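Local coordinates for protein diaminopropionate ammonia-lyase (Escherichia coli, PDB 4D9N) that uses pyridoxal 5'-phosphate to break down both the L- and D-isomers of 2,3-diaminopropionate into pyruvate and ammonia, at residues V233-G238 with E293-G298; S255-P260 with N304-F309. All blocks are in the same frame, centred on the assembly; numbering follows the deposited sequence.

Contact 1: residues V233-G238 with E293-G298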
loop_
_atom_site.group_PDB
_atom_site.type_symbol
_atom_site.label_atom_id
_atom_site.label_comp_id
_atom_site.label_asym_id
_atom_site.label_seq_id
_atom_site.Cartn_x
_atom_site.Cartn_y
_atom_site.Cartn_z
ATOM N N VAL A 233 -20.503 -14.243 13.546
ATOM C CA VAL A 233 -21.359 -14.998 14.474
ATOM C C VAL A 233 -20.552 -15.565 15.644
ATOM O O VAL A 233 -21.104 -15.834 16.711
ATOM C CB VAL A 233 -22.165 -16.134 13.787
ATOM C CG1 VAL A 233 -23.156 -15.567 12.776
ATOM C CG2 VAL A 233 -21.246 -17.170 13.144
ATOM N N GLY A 234 -19.249 -15.739 15.431
ATOM C CA GLY A 234 -18.342 -16.235 16.464
ATOM C C GLY A 234 -17.865 -17.659 16.250
ATOM O O GLY A 234 -17.306 -18.272 17.163
ATOM N N ALA A 235 -18.081 -18.184 15.044
ATOM C CA ALA A 235 -17.665 -19.545 14.703
ATOM C C ALA A 235 -16.142 -19.685 14.647
ATOM O O ALA A 235 -15.580 -20.602 15.245
ATOM C CB ALA A 235 -18.298 -19.989 13.392
ATOM N N MET A 236 -15.481 -18.771 13.937
ATOM C CA MET A 236 -14.022 -18.778 13.839
ATOM C C MET A 236 -13.368 -18.443 15.177
ATOM O O MET A 236 -12.474 -19.153 15.620
ATOM C CB MET A 236 -13.538 -17.833 12.732
ATOM C CG MET A 236 -12.022 -17.738 12.591
ATOM S SD MET A 236 -11.292 -16.446 13.617
ATOM C CE MET A 236 -9.549 -16.739 13.355
ATOM N N ALA A 237 -13.821 -17.367 15.815
ATOM C CA ALA A 237 -13.286 -16.959 17.115
ATOM C C ALA A 237 -13.393 -18.081 18.151
ATOM O O ALA A 237 -12.431 -18.363 18.866
ATOM C CB ALA A 237 -13.982 -15.698 17.609
ATOM N N GLY A 238 -14.559 -18.725 18.209
ATOM C CA GLY A 238 -14.785 -19.851 19.109
ATOM C C GLY A 238 -13.820 -20.999 18.871
ATOM O O GLY A 238 -13.143 -21.453 19.800
ATOM N N GLU A 293 -27.572 -12.859 14.995
ATOM C CA GLU A 293 -27.609 -13.500 16.311
ATOM C C GLU A 293 -26.373 -14.392 16.491
ATOM O O GLU A 293 -26.001 -15.124 15.569
ATOM C CB GLU A 293 -28.899 -14.310 16.492
ATOM C CG GLU A 293 -29.596 -14.040 17.818
ATOM C CD GLU A 293 -30.874 -14.834 18.005
ATOM O OE1 GLU A 293 -31.936 -14.208 18.212
ATOM O OE2 GLU A 293 -30.819 -16.079 17.954
ATOM N N PRO A 294 -25.727 -14.329 17.677
ATOM C CA PRO A 294 -24.469 -15.043 17.916
ATOM C C PRO A 294 -24.585 -16.561 17.786
ATOM O O PRO A 294 -25.651 -17.132 18.024
ATOM C CB PRO A 294 -24.118 -14.679 19.367
ATOM C CG PRO A 294 -24.902 -13.452 19.667
ATOM C CD PRO A 294 -26.163 -13.582 18.871
ATOM N N ASN A 295 -23.477 -17.190 17.405
ATOM C CA ASN A 295 -23.368 -18.638 17.320
ATOM C C ASN A 295 -23.212 -19.233 18.724
ATOM O O ASN A 295 -22.197 -18.998 19.378
ATOM C CB ASN A 295 -22.159 -18.996 16.447
ATOM C CG ASN A 295 -22.140 -20.449 16.019
ATOM O OD1 ASN A 295 -22.566 -21.344 16.750
ATOM N ND2 ASN A 295 -21.614 -20.693 14.826
ATOM N N PRO A 296 -24.218 -20.004 19.189
ATOM C CA PRO A 296 -24.245 -20.581 20.540
ATOM C C PRO A 296 -22.988 -21.373 20.905
ATOM O O PRO A 296 -22.486 -21.237 22.024
ATOM C CB PRO A 296 -25.461 -21.511 20.500
ATOM C CG PRO A 296 -26.344 -20.922 19.460
ATOM C CD PRO A 296 -25.410 -20.396 18.412
ATOM N N LEU A 297 -22.491 -22.184 19.971
ATOM C CA LEU A 297 -21.289 -22.988 20.195
ATOM C C LEU A 297 -20.051 -22.105 20.327
ATOM O O LEU A 297 -19.164 -22.386 21.139
ATOM C CB LEU A 297 -21.089 -24.005 19.065
ATOM C CG LEU A 297 -22.184 -25.026 18.729
ATOM C CD1 LEU A 297 -21.903 -25.663 17.375
ATOM C CD2 LEU A 297 -22.319 -26.093 19.808
ATOM N N GLY A 298 -19.998 -21.044 19.523
ATOM C CA GLY A 298 -18.928 -20.057 19.600
ATOM C C GLY A 298 -19.061 -19.185 20.834
ATOM O O GLY A 298 -18.075 -18.901 21.513
#
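Val-233 O accepts the backbone N-H of Asn-295 at 2.8 Å in an almost straight bond (173° at the hydrogen), and from this junction each chain turns into a helix, with Gly-234 and Asn-295 at the N-cap positions. Beyond it the backbones meet directly. Gly-298 CA makes a C-H...O contact with Gly-234 O at 3.4 Å, while that same oxygen accepts Gly-238 N in the first turn of its own helix. One turn further on, Gly-238 CA lies 4.2 Å from Gly-298 CA; a beta carbon on either residue would collide with the opposite backbone, so the close approach of the two helix starts depends on this glycine pair.

Val-233 and Asn-295 carry the side-chain contact between them. The asparagine CG is anti to the backbone N (chi1 -166°), which carries the amide along Val-233 toward Ala-235. Asn-295 CB sits 3.9 Å from Val-233 CG2, and Asn-295 ND2 reaches Ala-235 CB at 3.7 Å. On the other branch OD1 makes a weak capping bond to Leu-297 N, and a second weak bond from Ala-191 N further restrains the amide.

The cofactor phosphate on the modified lysine at position 77 is bound by Gly-234 N and Met-236 N, with a weak bond from Val-233 N. These N-H groups face the phosphate while the Val-233 carbonyl is tied to Asn-295 N, the arrangement of the glycine-rich phosphate loop of fold type II pyridoxal enzymes, where the start of helix 235-248 would be expected to stabilise the anion.

Contact 2: residues S255-P260 with N304-F309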
loop_
_atom_site.group_PDB
_atom_site.type_symbol
_atom_site.label_atom_id
_atom_site.label_comp_id
_atom_site.label_asym_id
_atom_site.label_seq_id
_atom_site.Cartn_x
_atom_site.Cartn_y
_atom_site.Cartn_z
ATOM N N SER A 255 -7.146 -12.288 25.173
ATOM C CA SER A 255 -7.909 -12.431 23.935
ATOM C C SER A 255 -8.900 -11.295 23.727
ATOM O O SER A 255 -9.624 -10.912 24.646
ATOM C CB SER A 255 -8.628 -13.780 23.888
ATOM O OG SER A 255 -9.461 -13.966 25.018
ATOM N N ILE A 256 -8.921 -10.762 22.508
ATOM C CA ILE A 256 -9.786 -9.638 22.173
ATOM C C ILE A 256 -10.649 -9.963 20.957
ATOM O O ILE A 256 -10.135 -10.336 19.898
ATOM C CB ILE A 256 -8.976 -8.344 21.919
ATOM C CG1 ILE A 256 -8.073 -8.016 23.116
ATOM C CG2 ILE A 256 -9.914 -7.180 21.646
ATOM C CD1 ILE A 256 -6.862 -7.176 22.769
ATOM N N ILE A 257 -11.962 -9.823 21.120
ATOM C CA ILE A 257 -12.906 -10.079 20.036
ATOM C C ILE A 257 -13.354 -8.756 19.421
ATOM O O ILE A 257 -13.828 -7.861 20.124
ATOM C CB ILE A 257 -14.092 -10.963 20.502
ATOM C CG1 ILE A 257 -13.686 -12.442 20.521
ATOM C CG2 ILE A 257 -15.302 -10.804 19.590
ATOM C CD1 ILE A 257 -12.771 -12.850 21.656
ATOM N N VAL A 258 -13.188 -8.649 18.105
ATOM C CA VAL A 258 -13.387 -7.396 17.384
ATOM C C VAL A 258 -14.612 -7.467 16.474
ATOM O O VAL A 258 -14.744 -8.393 15.666
ATOM C CB VAL A 258 -12.129 -7.033 16.556
ATOM C CG1 VAL A 258 -12.354 -5.771 15.734
ATOM C CG2 VAL A 258 -10.915 -6.878 17.463
ATOM N N GLU A 259 -15.498 -6.480 16.611
ATOM C CA GLU A 259 -16.721 -6.400 15.808
ATOM C C GLU A 259 -17.018 -4.976 15.337
ATOM O O GLU A 259 -16.727 -4.017 16.052
ATOM C CB GLU A 259 -17.921 -6.914 16.606
ATOM C CG GLU A 259 -17.982 -8.422 16.768
ATOM C CD GLU A 259 -19.216 -8.878 17.520
ATOM O OE1 GLU A 259 -19.932 -9.757 16.997
ATOM O OE2 GLU A 259 -19.473 -8.356 18.630
ATOM N N PRO A 260 -17.602 -4.835 14.129
ATOM C CA PRO A 260 -18.134 -3.545 13.685
ATOM C C PRO A 260 -19.357 -3.162 14.511
ATOM O O PRO A 260 -20.148 -4.035 14.881
ATOM C CB PRO A 260 -18.530 -3.806 12.227
ATOM C CG PRO A 260 -18.723 -5.281 12.136
ATOM C CD PRO A 260 -17.723 -5.870 13.085
ATOM N N ASN A 304 -16.814 -17.820 28.138
ATOM C CA ASN A 304 -15.954 -18.471 29.116
ATOM C C ASN A 304 -14.507 -17.984 29.122
ATOM O O ASN A 304 -13.903 -17.869 30.189
ATOM C CB ASN A 304 -15.983 -19.991 28.920
ATOM C CG ASN A 304 -17.295 -20.617 29.363
ATOM O OD1 ASN A 304 -18.196 -19.932 29.849
ATOM N ND2 ASN A 304 -17.404 -21.929 29.199
ATOM N N CYS A 305 -13.961 -17.694 27.939
ATOM C CA CYS A 305 -12.510 -17.521 27.784
ATOM C C CYS A 305 -12.033 -16.214 27.143
ATOM O O CYS A 305 -10.831 -15.934 27.133
ATOM C CB CYS A 305 -11.916 -18.720 27.035
ATOM S SG CYS A 305 -12.126 -20.302 27.889
ATOM N N ALA A 306 -12.958 -15.419 26.608
ATOM C CA ALA A 306 -12.602 -14.114 26.044
ATOM C C ALA A 306 -12.308 -13.109 27.154
ATOM O O ALA A 306 -13.036 -13.034 28.147
ATOM C CB ALA A 306 -13.697 -13.595 25.125
ATOM N N THR A 307 -11.230 -12.349 26.980
ATOM C CA THR A 307 -10.825 -11.343 27.955
ATOM C C THR A 307 -11.624 -10.058 27.747
ATOM O O THR A 307 -12.209 -9.524 28.695
ATOM C CB THR A 307 -9.313 -11.042 27.873
ATOM O OG1 THR A 307 -8.592 -12.252 27.608
ATOM C CG2 THR A 307 -8.816 -10.423 29.174
ATOM N N GLN A 308 -11.654 -9.579 26.503
ATOM C CA GLN A 308 -12.334 -8.327 26.164
ATOM C C GLN A 308 -13.095 -8.387 24.839
ATOM O O GLN A 308 -12.724 -9.136 23.931
ATOM C CB GLN A 308 -11.330 -7.169 26.144
ATOM C CG GLN A 308 -10.838 -6.745 27.523
ATOM C CD GLN A 308 -9.643 -5.811 27.471
ATOM O OE1 GLN A 308 -8.866 -5.824 26.515
ATOM N NE2 GLN A 308 -9.486 -4.998 28.509
ATOM N N PHE A 309 -14.165 -7.599 24.748
ATOM C CA PHE A 309 -14.919 -7.426 23.506
ATOM C C PHE A 309 -14.770 -5.994 22.999
ATOM O O PHE A 309 -14.838 -5.043 23.783
ATOM C CB PHE A 309 -16.409 -7.725 23.711
ATOM C CG PHE A 309 -16.692 -9.049 24.365
ATOM C CD1 PHE A 309 -17.158 -9.101 25.676
ATOM C CD2 PHE A 309 -16.517 -10.243 23.671
ATOM C CE1 PHE A 309 -17.430 -10.317 26.286
ATOM C CE2 PHE A 309 -16.788 -11.463 24.277
ATOM C CZ PHE A 309 -17.245 -11.499 25.586
#
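The ring of Phe-309 is met at its edge by Ile-257, whose CB lies near the ring plane, 4.1 Å from CD2; Ile-266 and Tyr-267 of helix 265-272 also pack on this aromatic side chain. The other flat group, the amide of Gln-308, belongs to the opposite face of the sheet, where it runs beside Ile-256, pointing the same way, with OE1 4.1 Å from Ile-256 CG1. Its polar end is held from outside: OE1 bonds His-254, and NE2 gives to Lys-362 O and Asp-12.

Ile-257 touches a second neighbour on the ring's face of the sheet. A bend at its second torsion (chi2 74°) swings CD1 to within 3.7 Å of Ala-306 CB, at the point where the chain leaves helix 296-305.

Between the two faces the strands pair in parallel. Gln-308 N donates to Ser-255 O at 3.1 Å, and Gln-308 O in turn accepts Ile-257 N at 3.0 Å. Just before this register, serine and threonine exchange bonds between side chain and backbone. Ser-255 N donates to Thr-307 OG1 at 2.8 Å, while Ser-255 OG, placed between its own N and carbonyl carbon (chi1 56°), accepts Thr-307 N at 3.1 Å. With an alanine here, Thr-307 N would probably be left with little more than its weak bond to Ser-255 O, and the turn into the strand would be held less firmly.

The two hydroxyls thus extend the pairing back before its first regular rung, satisfying one backbone N-H on each chain segment, that of Ser-255 in the strand and that of Thr-307 just after the helix, consistent with setting where strand 308-312 joins its parallel neighbour 254-260 in the mixed sheet.

Contacts 1 and 2 interleave along the chain: residues 233-238 begin helix 235-248, which leads to strand 254-260, and residues 293-298 begin helix 296-305, which leads to strand 308-312. Contact 1 therefore pairs the starts of the two helices, and contact 2 the strands that follow them, neighbours in the mixed seven-strand sheet. Their centres are about 12 Å apart and their nearest atoms about 4 Å, without touching. Further along the helix that contact 1 begins, Leu-241 packs on Ser-255 and Cys-305 of contact 2. Two helix-strand units, separated in the chain by helix 265-272, thus meet at their helix starts and again where their strands begin to pair, linking the phosphate-binding end of the fold to the body of the sheet.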